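Local coordinates for receptor-like protein kinase ANXUR1 (Arabidopsis thaliana, PDB 6FIG) that is a plant receptor-like protein kinase with a tandem malectin-like ectodomain, involved in reproduction, whose extracellular part probably takes part in signal perception, at residues M53-F58 with S83-L88; L88-S93 with F150-G155. One frame throughout, in Å; residues are numbered along the deposited sequence.

Contact 1: residues M53-F58 with S83-L88. With CA (calcium ion), chain I.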
loop_
_atom_site.group_PDB
_atom_site.type_symbol
_atom_site.label_atom_id
_atom_site.label_comp_id
_atom_site.label_asym_id
_atom_site.label_seq_id
_atom_site.Cartn_x
_atom_site.Cartn_y
_atom_site.Cartn_z
ATOM N N MET A 53 -15.659 3.053 17.201
ATOM C CA MET A 53 -16.047 3.003 18.612
ATOM C C MET A 53 -15.302 3.992 19.498
ATOM O O MET A 53 -15.618 4.106 20.675
ATOM C CB MET A 53 -15.909 1.581 19.176
ATOM C CG MET A 53 -16.958 0.634 18.616
ATOM S SD MET A 53 -18.648 1.073 19.089
ATOM C CE MET A 53 -18.690 0.563 20.800
ATOM N N THR A 54 -14.331 4.709 18.945
ATOM C CA THR A 54 -13.571 5.685 19.698
ATOM C C THR A 54 -13.671 7.016 18.993
ATOM O O THR A 54 -13.656 7.063 17.772
ATOM C CB THR A 54 -12.104 5.262 19.782
ATOM O OG1 THR A 54 -11.659 4.852 18.469
ATOM C CG2 THR A 54 -11.958 4.124 20.762
ATOM N N ALA A 55 -13.749 8.095 19.761
ATOM C CA ALA A 55 -13.854 9.425 19.197
ATOM C C ALA A 55 -13.016 10.390 19.983
ATOM O O ALA A 55 -12.618 10.115 21.111
ATOM C CB ALA A 55 -15.308 9.880 19.175
ATOM N N ARG A 56 -12.732 11.519 19.354
ATOM C CA ARG A 56 -12.270 12.688 20.060
ATOM C C ARG A 56 -13.444 13.667 20.061
ATOM O O ARG A 56 -14.106 13.831 19.041
ATOM C CB ARG A 56 -11.062 13.285 19.350
ATOM C CG ARG A 56 -10.430 14.414 20.132
ATOM C CD ARG A 56 -9.078 14.810 19.594
ATOM N NE ARG A 56 -8.083 13.760 19.797
ATOM C CZ ARG A 56 -7.457 13.482 20.937
ATOM N NH1 ARG A 56 -7.705 14.154 22.063
ATOM N NH2 ARG A 56 -6.564 12.495 20.941
ATOM N N ILE A 57 -13.662 14.336 21.186
ATOM C CA ILE A 57 -14.788 15.248 21.370
ATOM C C ILE A 57 -14.227 16.663 21.578
ATOM O O ILE A 57 -13.335 16.852 22.406
ATOM C CB ILE A 57 -15.623 14.867 22.611
ATOM C CG1 ILE A 57 -15.975 13.363 22.629
ATOM C CG2 ILE A 57 -16.903 15.700 22.673
ATOM C CD1 ILE A 57 -16.810 12.883 21.469
ATOM N N PHE A 58 -14.748 17.628 20.812
ATOM C CA PHE A 58 -14.337 19.028 20.873
ATOM C C PHE A 58 -15.504 19.881 21.345
ATOM O O PHE A 58 -16.551 19.903 20.708
ATOM C CB PHE A 58 -13.889 19.539 19.489
ATOM C CG PHE A 58 -12.831 18.705 18.835
ATOM C CD1 PHE A 58 -11.575 18.618 19.400
ATOM C CD2 PHE A 58 -13.090 18.032 17.641
ATOM C CE1 PHE A 58 -10.574 17.874 18.794
ATOM C CE2 PHE A 58 -12.090 17.276 17.032
ATOM C CZ PHE A 58 -10.839 17.198 17.620
ATOM N N SER A 83 -23.181 8.549 18.542
ATOM C CA SER A 83 -23.528 7.749 19.725
ATOM C C SER A 83 -23.395 8.651 20.946
ATOM O O SER A 83 -23.076 9.834 20.814
ATOM C CB SER A 83 -22.585 6.549 19.865
ATOM O OG SER A 83 -22.984 5.688 20.920
ATOM N N THR A 84 -23.633 8.102 22.126
ATOM C CA THR A 84 -23.447 8.870 23.353
ATOM C C THR A 84 -21.976 8.785 23.743
ATOM O O THR A 84 -21.444 7.698 23.965
ATOM C CB THR A 84 -24.369 8.384 24.480
ATOM O OG1 THR A 84 -25.726 8.486 24.035
ATOM C CG2 THR A 84 -24.201 9.236 25.745
ATOM N N TYR A 85 -21.323 9.944 23.781
ATOM C CA TYR A 85 -19.935 10.070 24.202
ATOM C C TYR A 85 -19.907 10.959 25.437
ATOM O O TYR A 85 -20.482 12.054 25.408
ATOM C CB TYR A 85 -19.132 10.725 23.106
ATOM C CG TYR A 85 -19.044 9.899 21.842
ATOM C CD1 TYR A 85 -18.243 8.755 21.794
ATOM C CD2 TYR A 85 -19.722 10.276 20.699
ATOM C CE1 TYR A 85 -18.141 8.000 20.646
ATOM C CE2 TYR A 85 -19.625 9.529 19.528
ATOM C CZ TYR A 85 -18.832 8.393 19.509
ATOM O OH TYR A 85 -18.724 7.665 18.335
ATOM N N THR A 86 -19.245 10.477 26.494
ATOM C CA THR A 86 -19.040 11.222 27.758
ATOM C C THR A 86 -20.318 11.895 28.285
ATOM O O THR A 86 -20.291 13.033 28.764
ATOM C CB THR A 86 -17.871 12.226 27.612
ATOM O OG1 THR A 86 -18.135 13.164 26.554
ATOM C CG2 THR A 86 -16.594 11.470 27.248
ATOM N N GLY A 87 -21.434 11.168 28.197
ATOM C CA GLY A 87 -22.738 11.661 28.644
ATOM C C GLY A 87 -23.405 12.741 27.800
ATOM O O GLY A 87 -24.479 13.216 28.164
ATOM N N LEU A 88 -22.803 13.131 26.672
ATOM C CA LEU A 88 -23.362 14.204 25.852
ATOM C C LEU A 88 -24.481 13.661 24.968
ATOM O O LEU A 88 -24.467 12.500 24.607
ATOM C CB LEU A 88 -22.282 14.863 24.989
ATOM C CG LEU A 88 -21.149 15.585 25.718
ATOM C CD1 LEU A 88 -20.078 16.011 24.731
ATOM C CD2 LEU A 88 -21.688 16.788 26.490
HETATM CA CA CA I . -11.654 6.378 16.616
#

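Contact 2: residues L88-S93 with F150-G155. With CA (calcium ion), chain I.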
loop_
_atom_site.group_PDB
_atom_site.type_symbol
_atom_site.label_atom_id
_atom_site.label_comp_id
_atom_site.label_asym_id
_atom_site.label_seq_id
_atom_site.Cartn_x
_atom_site.Cartn_y
_atom_site.Cartn_z
ATOM N N LEU A 88 -22.803 13.131 26.672
ATOM C CA LEU A 88 -23.362 14.204 25.852
ATOM C C LEU A 88 -24.481 13.661 24.968
ATOM O O LEU A 88 -24.467 12.500 24.607
ATOM C CB LEU A 88 -22.282 14.863 24.989
ATOM C CG LEU A 88 -21.149 15.585 25.718
ATOM C CD1 LEU A 88 -20.078 16.011 24.731
ATOM C CD2 LEU A 88 -21.688 16.788 26.490
ATOM N N ASN A 89 -25.439 14.523 24.642
ATOM C CA ASN A 89 -26.567 14.192 23.769
ATOM C C ASN A 89 -26.092 14.442 22.340
ATOM O O ASN A 89 -25.910 15.590 21.952
ATOM C CB ASN A 89 -27.789 15.073 24.129
ATOM C CG ASN A 89 -29.046 14.743 23.317
ATOM O OD1 ASN A 89 -28.985 14.138 22.256
ATOM N ND2 ASN A 89 -30.206 15.155 23.836
ATOM N N ILE A 90 -25.920 13.375 21.560
ATOM C CA ILE A 90 -25.454 13.482 20.163
ATOM C C ILE A 90 -26.349 14.367 19.278
ATOM O O ILE A 90 -25.872 14.941 18.310
ATOM C CB ILE A 90 -25.260 12.076 19.526
ATOM C CG1 ILE A 90 -24.299 12.119 18.327
ATOM C CG2 ILE A 90 -26.597 11.438 19.157
ATOM C CD1 ILE A 90 -22.881 12.509 18.675
ATOM N N SER A 91 -27.634 14.496 19.612
ATOM C CA SER A 91 -28.528 15.428 18.904
ATOM C C SER A 91 -28.142 16.907 19.034
ATOM O O SER A 91 -28.618 17.727 18.254
ATOM C CB SER A 91 -29.981 15.247 19.356
ATOM O OG SER A 91 -30.445 13.954 19.020
ATOM N N ASN A 92 -27.284 17.241 19.999
ATOM C CA ASN A 92 -26.771 18.605 20.162
ATOM C C ASN A 92 -25.554 18.878 19.304
ATOM O O ASN A 92 -25.139 20.028 19.217
ATOM C CB ASN A 92 -26.395 18.901 21.630
ATOM C CG ASN A 92 -27.586 18.922 22.557
ATOM O OD1 ASN A 92 -28.727 19.109 22.137
ATOM N ND2 ASN A 92 -27.324 18.723 23.837
ATOM N N SER A 93 -24.986 17.844 18.677
ATOM C CA SER A 93 -23.789 18.021 17.867
ATOM C C SER A 93 -24.111 18.649 16.512
ATOM O O SER A 93 -24.793 18.060 15.680
ATOM C CB SER A 93 -23.019 16.714 17.685
ATOM O OG SER A 93 -21.901 16.918 16.817
ATOM N N PHE A 150 -21.358 20.621 20.201
ATOM C CA PHE A 150 -20.001 20.099 20.236
ATOM C C PHE A 150 -19.691 19.392 18.911
ATOM O O PHE A 150 -20.590 19.052 18.132
ATOM C CB PHE A 150 -19.809 19.157 21.428
ATOM C CG PHE A 150 -20.615 17.888 21.346
ATOM C CD1 PHE A 150 -20.042 16.718 20.865
ATOM C CD2 PHE A 150 -21.945 17.866 21.748
ATOM C CE1 PHE A 150 -20.783 15.547 20.778
ATOM C CE2 PHE A 150 -22.686 16.699 21.687
ATOM C CZ PHE A 150 -22.107 15.537 21.198
ATOM N N ALA A 151 -18.412 19.191 18.666
ATOM C CA ALA A 151 -17.950 18.474 17.475
ATOM C C ALA A 151 -17.345 17.160 17.911
ATOM O O ALA A 151 -16.919 16.993 19.054
ATOM C CB ALA A 151 -16.949 19.319 16.707
ATOM N N PHE A 152 -17.295 16.209 16.995
ATOM C CA PHE A 152 -16.637 14.939 17.265
ATOM C C PHE A 152 -16.110 14.380 15.975
ATOM O O PHE A 152 -16.527 14.789 14.878
ATOM C CB PHE A 152 -17.576 13.935 17.971
ATOM C CG PHE A 152 -18.624 13.340 17.086
ATOM C CD1 PHE A 152 -19.742 14.078 16.707
ATOM C CD2 PHE A 152 -18.496 12.044 16.605
ATOM C CE1 PHE A 152 -20.706 13.536 15.870
ATOM C CE2 PHE A 152 -19.454 11.495 15.770
ATOM C CZ PHE A 152 -20.558 12.237 15.397
ATOM N N ILE A 153 -15.174 13.454 16.112
ATOM C CA ILE A 153 -14.572 12.784 14.953
ATOM C C ILE A 153 -14.114 11.404 15.421
ATOM O O ILE A 153 -13.565 11.266 16.516
ATOM C CB ILE A 153 -13.394 13.627 14.381
ATOM C CG1 ILE A 153 -12.759 12.981 13.136
ATOM C CG2 ILE A 153 -12.335 13.917 15.447
ATOM C CD1 ILE A 153 -13.647 12.975 11.902
ATOM N N ASN A 154 -14.344 10.384 14.601
ATOM C CA ASN A 154 -13.892 9.025 14.929
ATOM C C ASN A 154 -12.638 8.603 14.184
ATOM O O ASN A 154 -11.802 7.862 14.718
ATOM C CB ASN A 154 -15.000 8.026 14.672
ATOM C CG ASN A 154 -16.229 8.324 15.493
ATOM O OD1 ASN A 154 -17.088 9.084 15.059
ATOM N ND2 ASN A 154 -16.306 7.752 16.692
ATOM N N GLY A 155 -12.487 9.100 12.961
ATOM C CA GLY A 155 -11.347 8.752 12.139
ATOM C C GLY A 155 -11.057 9.789 11.083
ATOM O O GLY A 155 -11.971 10.450 10.577
HETATM CA CA CA I . -11.654 6.378 16.616
#

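Contact 1: residues M53-F58 with S83-L88
A55 and I57 of strand 54-58 meet the ring and CB of Y85, where a loop of the malectin-like domain folds back over a beta-sheet of the domain. The packed part is small and wholly apolar. The A55 methyl sits over one face of the Y85 ring as a CH-pi contact, CB lying 4.0 Å from the ring centroid and displaced toward the rim. Two residues on, I57 reaches the root of the same side chain, its CD1 3.6 Å from Y85 CB. With CG of Y85 anti to the carbonyl carbon (chi1 -65°), the ring runs back along the strand toward A55, so one tyrosine serves both residues. Its hydroxyl has polar partners of its own, the backbone O of Y81 and the side-chain ND2 of N154.

Toward solvent the contact thins out. The type I' turn from Y85 to L88 is closed by the backbone bond from L88 N to Y85 O, 2.9 Å long, and its exposed corner, T86 and G87, adds little: T86 OG1 comes no nearer to I57 CG1 than 4.5 Å. L88 meets the strand by one branch, CD1 to I57 CG2 at 3.8 Å. T54 turns the other way, to the calcium ion that S7, C8, P51 and N154 also bind, and grips it twice, through O and OG1, each 2.4 Å from the metal.

Contact 2: residues L88-S93 with F150-G155
F150 lays its ring between two aliphatic groups of the 88-93 loop. The CD1 methyl of L88 stands almost squarely over the ring centre, 3.8 Å from the centroid and 4° off the normal, while CB of S93 covers the opposite face nearer the rim, 4.0 Å from the same centroid. A third neighbour comes in the plane of the ring: the backbone O of N89 lies at the edge, 3.4 Å from F150 CE2, where the slightly positive ring C-H probably favours it. The ring reaches this slot because CG of F150 stands between its own backbone N and carbonyl carbon (chi1 66°).

S93 also ties its own side chain to the backbone of the strand segment. Its OG donates to F150 O over 2.8 Å, arriving 29° out of the carbonyl plane, and lies at the edge of the F152 ring, in its plane.

In the malectin-like fold this loop links strand 73-80 to strand 95-99, and here it packs against the beginning of strand 151-161. A short 3-10 segment at 90-92 shapes it, and an Asx turn overlaps its start, N89 OD1 accepting from S91 N.

From the 3-10 segment I90 extends its CD1 over a face of the F152 ring, 4.1 Å from the centroid, the two side chains crossing at about a right angle; the same methyl touches F150 CZ obliquely. A110 and A111 of helix 110-117 adjoin F152 and I90. Farther along the strand, a classic beta bulge sets N154 and G155 against Y79, and N154 O binds the calcium ion at 2.4 Å.

In the fold
From the N terminus, strand 54-58 comes first, and contact 1 closes the chain back on it once strand 73-80 has passed into the loop at 83-88. Contact 2 opens as contact 1 ends: the two are in series, neither nested nor crossing, and share L88, whose CD1 methyl meets both I57 and the F150 ring. The second closure is longer, spanning strands 95-99, 102-108, 122-128 and 135-142 and helix 110-117 before 150-155. Strands 54-58 and 151-161 are antiparallel neighbours, so one continuous loop packs on adjoining strands. F58 O and A151 N probably bond between them, and both strands supply ligands to one calcium ion.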